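PDB 3PRN: porin, which forms trimeric outer-membrane channels through which small hydrophilic solutes of up to about 0.6 kDa diffuse passively. Local coordinates for residues A[242-256]-A[267-279]. The protein carries 1 engineered substitution. Residues are numbered along the deposited sequence; the frame is centred on the assembly and turned at random.
Sequences SDIDRAGADTAYGIG and VSGSVQSGFANET. With C8E ((hydroxyethyloxy)tri(ethyloxy)octane), chain D.
Phe275 is clamped between Ile244 and Ala252 where two neighbouring hairpins of the 16-stranded porin barrel meet. Ile244 CG2 stands 3.9 Å from the centroid of the Phe275 ring, and Ala252 CB lies at the same distance over the opposite face; both sit within 26° of the ring normal, so each is a CH-pi contact. Ser242 OG meets the ring edge in plane, its own hydrogen bonds going to the strand 223-232 side, Thr225 among them. With CG beside the backbone N (chi1 -57°), the phenyl enters this slot while Phe275 O accepts Asp250 N at 2.9 Å. Replacing Phe275 by alanine would probably open a gap between Ile244 and Ala252 and take away the ring that both methyls cover.

The surface part beside this slot is looser: Asp250 OD2 lies 3.1 Å from Asn277 N at an angle too poor for a hydrogen bond, and Arg246 NH2 stays 3.8 Å from Phe275 O. A water donates to Thr251 O and Gly274 O and accepts from Ser273 OG, bridging the two segments where the strand pairing ends. Strands 252-256 and 267-273, antiparallel at 174°, are firmly bonded, Ser273 N reaching Tyr253 O at 2.8 Å. Tyr253, on the surface, lays one ring face over Ser273 CB. At the loop end, then, apolar packing of Phe275 is joined by one backbone bond and a water, whereas along the strands paired backbone hydrogen bonds carry the contact.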
# COMPACT_ATOMS: atom_id res chain seq x y z
N SER A 242 -3.84 28.03 28.30
CA SER A 242 -5.02 27.18 28.51
C SER A 242 -5.05 26.76 29.99
O SER A 242 -3.98 26.53 30.56
CB SER A 242 -5.00 25.94 27.59
OG SER A 242 -6.17 25.13 27.61
N ASP A 243 -6.21 26.66 30.55
CA ASP A 243 -6.54 26.24 31.87
C ASP A 243 -7.60 25.12 31.89
O ASP A 243 -8.63 25.17 31.19
CB ASP A 243 -7.15 27.36 32.76
CG ASP A 243 -6.04 28.34 33.11
OD1 ASP A 243 -5.06 27.94 33.86
OD2 ASP A 243 -6.06 29.53 32.64
N ILE A 244 -7.35 24.14 32.74
CA ILE A 244 -8.33 23.08 32.96
C ILE A 244 -8.77 23.15 34.42
O ILE A 244 -8.05 23.75 35.24
CB ILE A 244 -7.78 21.70 32.58
CG1 ILE A 244 -6.50 21.33 33.33
CG2 ILE A 244 -7.48 21.68 31.05
CD1 ILE A 244 -6.00 19.92 33.10
N ASP A 245 -9.88 22.55 34.76
CA ASP A 245 -10.39 22.46 36.10
C ASP A 245 -9.69 21.42 36.97
O ASP A 245 -9.94 21.48 38.20
CB ASP A 245 -11.89 22.03 36.14
CG ASP A 245 -12.80 23.21 35.90
OD1 ASP A 245 -12.43 24.39 36.06
OD2 ASP A 245 -13.97 22.96 35.48
N ARG A 246 -8.94 20.47 36.47
CA ARG A 246 -8.32 19.48 37.36
C ARG A 246 -7.54 20.18 38.50
O ARG A 246 -6.71 21.06 38.35
CB ARG A 246 -7.44 18.52 36.64
CG ARG A 246 -6.95 17.27 37.31
CD ARG A 246 -6.08 16.48 36.30
NE ARG A 246 -4.78 17.06 36.18
CZ ARG A 246 -3.94 17.18 35.14
NH1 ARG A 246 -4.32 16.74 33.93
NH2 ARG A 246 -2.73 17.76 35.36
N ALA A 247 -7.78 19.63 39.70
CA ALA A 247 -7.16 20.13 40.92
C ALA A 247 -5.64 20.12 40.79
O ALA A 247 -5.03 19.08 40.48
CB ALA A 247 -7.45 19.10 42.08
N GLY A 248 -5.05 21.27 41.02
CA GLY A 248 -3.59 21.40 41.07
C GLY A 248 -2.91 21.55 39.72
O GLY A 248 -1.67 21.68 39.68
N ALA A 249 -3.68 21.54 38.63
CA ALA A 249 -3.03 21.68 37.31
C ALA A 249 -2.35 23.02 37.13
O ALA A 249 -2.78 24.05 37.59
CB ALA A 249 -4.11 21.49 36.23
N ASP A 250 -1.25 23.08 36.39
CA ASP A 250 -0.58 24.30 35.98
C ASP A 250 -1.33 24.91 34.79
O ASP A 250 -2.07 24.24 34.08
CB ASP A 250 0.83 23.97 35.46
CG ASP A 250 1.68 23.37 36.59
OD1 ASP A 250 1.67 23.97 37.69
OD2 ASP A 250 2.32 22.33 36.40
N THR A 251 -1.09 26.18 34.53
CA THR A 251 -1.59 26.80 33.31
C THR A 251 -0.68 26.36 32.17
O THR A 251 0.56 26.37 32.31
CB THR A 251 -1.50 28.35 33.45
OG1 THR A 251 -2.46 28.69 34.47
CG2 THR A 251 -1.97 29.06 32.18
N ALA A 252 -1.31 25.90 31.08
CA ALA A 252 -0.47 25.49 29.94
C ALA A 252 -0.34 26.72 29.03
O ALA A 252 -1.24 27.56 28.96
CB ALA A 252 -1.20 24.40 29.15
N TYR A 253 0.77 26.79 28.35
CA TYR A 253 1.02 27.87 27.43
C TYR A 253 2.00 27.43 26.34
O TYR A 253 2.73 26.47 26.39
CB TYR A 253 1.49 29.18 28.10
CG TYR A 253 2.76 28.97 28.87
CD1 TYR A 253 2.71 28.55 30.21
CD2 TYR A 253 3.99 29.17 28.27
CE1 TYR A 253 3.89 28.34 30.92
CE2 TYR A 253 5.18 28.96 28.97
CZ TYR A 253 5.12 28.55 30.29
OH TYR A 253 6.30 28.34 30.99
N GLY A 254 1.97 28.25 25.25
CA GLY A 254 2.90 27.94 24.15
C GLY A 254 3.13 29.17 23.28
O GLY A 254 2.28 30.04 23.13
N ILE A 255 4.29 29.21 22.67
CA ILE A 255 4.68 30.26 21.76
C ILE A 255 5.38 29.60 20.58
O ILE A 255 6.17 28.66 20.70
CB ILE A 255 5.56 31.32 22.44
CG1 ILE A 255 5.84 32.44 21.43
CG2 ILE A 255 6.84 30.67 22.92
CD1 ILE A 255 7.27 32.97 21.59
N GLY A 256 5.00 30.02 19.35
CA GLY A 256 5.67 29.41 18.20
C GLY A 256 5.69 30.39 17.03
O GLY A 256 5.13 31.49 17.03
N VAL A 267 8.21 26.24 7.38
CA VAL A 267 9.12 25.86 8.47
C VAL A 267 8.47 26.30 9.79
O VAL A 267 7.92 27.43 9.81
CB VAL A 267 10.45 26.57 8.35
CG1 VAL A 267 11.48 26.15 9.41
CG2 VAL A 267 11.02 26.21 6.97
N SER A 268 8.32 25.45 10.78
CA SER A 268 7.61 25.86 11.99
C SER A 268 8.34 25.33 13.22
O SER A 268 9.06 24.33 13.14
CB SER A 268 6.20 25.26 12.15
OG SER A 268 5.43 25.51 10.98
N GLY A 269 8.12 25.99 14.33
CA GLY A 269 8.74 25.59 15.60
C GLY A 269 7.88 26.10 16.77
O GLY A 269 7.08 26.99 16.57
N SER A 270 8.05 25.47 17.96
CA SER A 270 7.25 25.96 19.08
C SER A 270 7.96 25.53 20.36
O SER A 270 8.83 24.69 20.27
CB SER A 270 5.82 25.45 19.08
OG SER A 270 5.80 24.05 19.38
N VAL A 271 7.61 26.16 21.45
CA VAL A 271 8.10 25.81 22.79
C VAL A 271 6.80 25.81 23.61
O VAL A 271 6.03 26.77 23.54
CB VAL A 271 9.23 26.71 23.23
CG1 VAL A 271 8.71 28.10 23.57
CG2 VAL A 271 10.02 26.12 24.39
N GLN A 272 6.47 24.74 24.30
CA GLN A 272 5.21 24.66 25.00
C GLN A 272 5.36 24.05 26.39
O GLN A 272 6.28 23.28 26.66
CB GLN A 272 4.21 23.79 24.18
CG GLN A 272 3.93 24.37 22.79
CD GLN A 272 2.96 23.52 22.00
OE1 GLN A 272 1.86 23.18 22.45
NE2 GLN A 272 3.36 23.10 20.80
N SER A 273 4.45 24.40 27.27
CA SER A 273 4.49 23.90 28.67
C SER A 273 3.11 23.36 29.03
O SER A 273 2.11 24.08 28.83
CB SER A 273 4.94 25.10 29.54
OG SER A 273 5.15 24.68 30.87
N GLY A 274 3.03 22.12 29.52
CA GLY A 274 1.81 21.45 29.80
C GLY A 274 1.11 21.66 31.13
O GLY A 274 1.60 22.43 31.97
N PHE A 275 0.01 20.97 31.34
CA PHE A 275 -0.76 21.07 32.59
C PHE A 275 -0.04 20.40 33.78
O PHE A 275 -0.35 20.72 34.93
CB PHE A 275 -2.15 20.46 32.45
CG PHE A 275 -2.95 21.10 31.34
CD1 PHE A 275 -3.42 22.37 31.44
CD2 PHE A 275 -3.21 20.34 30.17
CE1 PHE A 275 -4.21 22.95 30.44
CE2 PHE A 275 -3.95 20.93 29.16
CZ PHE A 275 -4.46 22.23 29.28
N ALA A 276 0.93 19.53 33.51
CA ALA A 276 1.71 18.87 34.55
C ALA A 276 3.16 19.33 34.46
O ALA A 276 4.09 18.60 34.76
CB ALA A 276 1.64 17.35 34.39
N ASN A 277 3.35 20.57 34.03
CA ASN A 277 4.67 21.11 33.86
C ASN A 277 5.57 20.45 32.83
O ASN A 277 6.79 20.74 32.87
CB ASN A 277 5.41 20.96 35.24
CG ASN A 277 6.20 22.25 35.48
OD1 ASN A 277 5.81 23.30 34.96
ND2 ASN A 277 7.29 22.23 36.20
N GLU A 278 5.10 19.60 31.93
CA GLU A 278 5.96 19.04 30.89
C GLU A 278 6.45 20.17 29.97
O GLU A 278 5.69 21.09 29.64
CB GLU A 278 5.12 18.20 29.89
CG GLU A 278 4.19 17.20 30.56
CD GLU A 278 2.79 17.74 30.69
OE1 GLU A 278 2.60 18.87 31.29
OE2 GLU A 278 1.79 17.09 30.21
N THR A 279 7.69 20.10 29.55
CA THR A 279 8.23 21.08 28.59
C THR A 279 8.52 20.33 27.26
O THR A 279 9.14 19.29 27.24
CB THR A 279 9.52 21.71 29.11
OG1 THR A 279 9.28 22.29 30.38
CG2 THR A 279 10.04 22.81 28.18
C1 C8E D . 18.02 20.65 20.39
C2 C8E D . 16.69 20.54 21.04
C3 C8E D . 15.87 21.72 20.83
C4 C8E D . 15.16 21.50 19.54
C5 C8E D . 13.99 22.39 19.69
C6 C8E D . 14.07 23.43 18.69
C7 C8E D . 13.30 24.50 19.33
C8 C8E D . 13.42 25.70 18.45
O9 C8E D . 12.32 26.60 18.32
C10 C8E D . 12.08 27.48 19.41
C11 C8E D . 10.67 27.97 19.29
O12 C8E D . 10.57 29.03 18.29
C13 C8E D . 9.75 30.14 18.71
C14 C8E D . 10.19 31.63 18.85
O15 C8E D . 9.35 32.67 19.47
C16 C8E D . 8.94 33.65 18.48
C17 C8E D . 9.94 34.80 18.26
O18 C8E D . 9.69 36.10 17.71
C19 C8E D . 9.07 36.22 16.40
C20 C8E D . 9.85 36.35 15.02
O21 C8E D . 10.56 35.14 14.67
O HOH W 1 2.72 24.92 32.26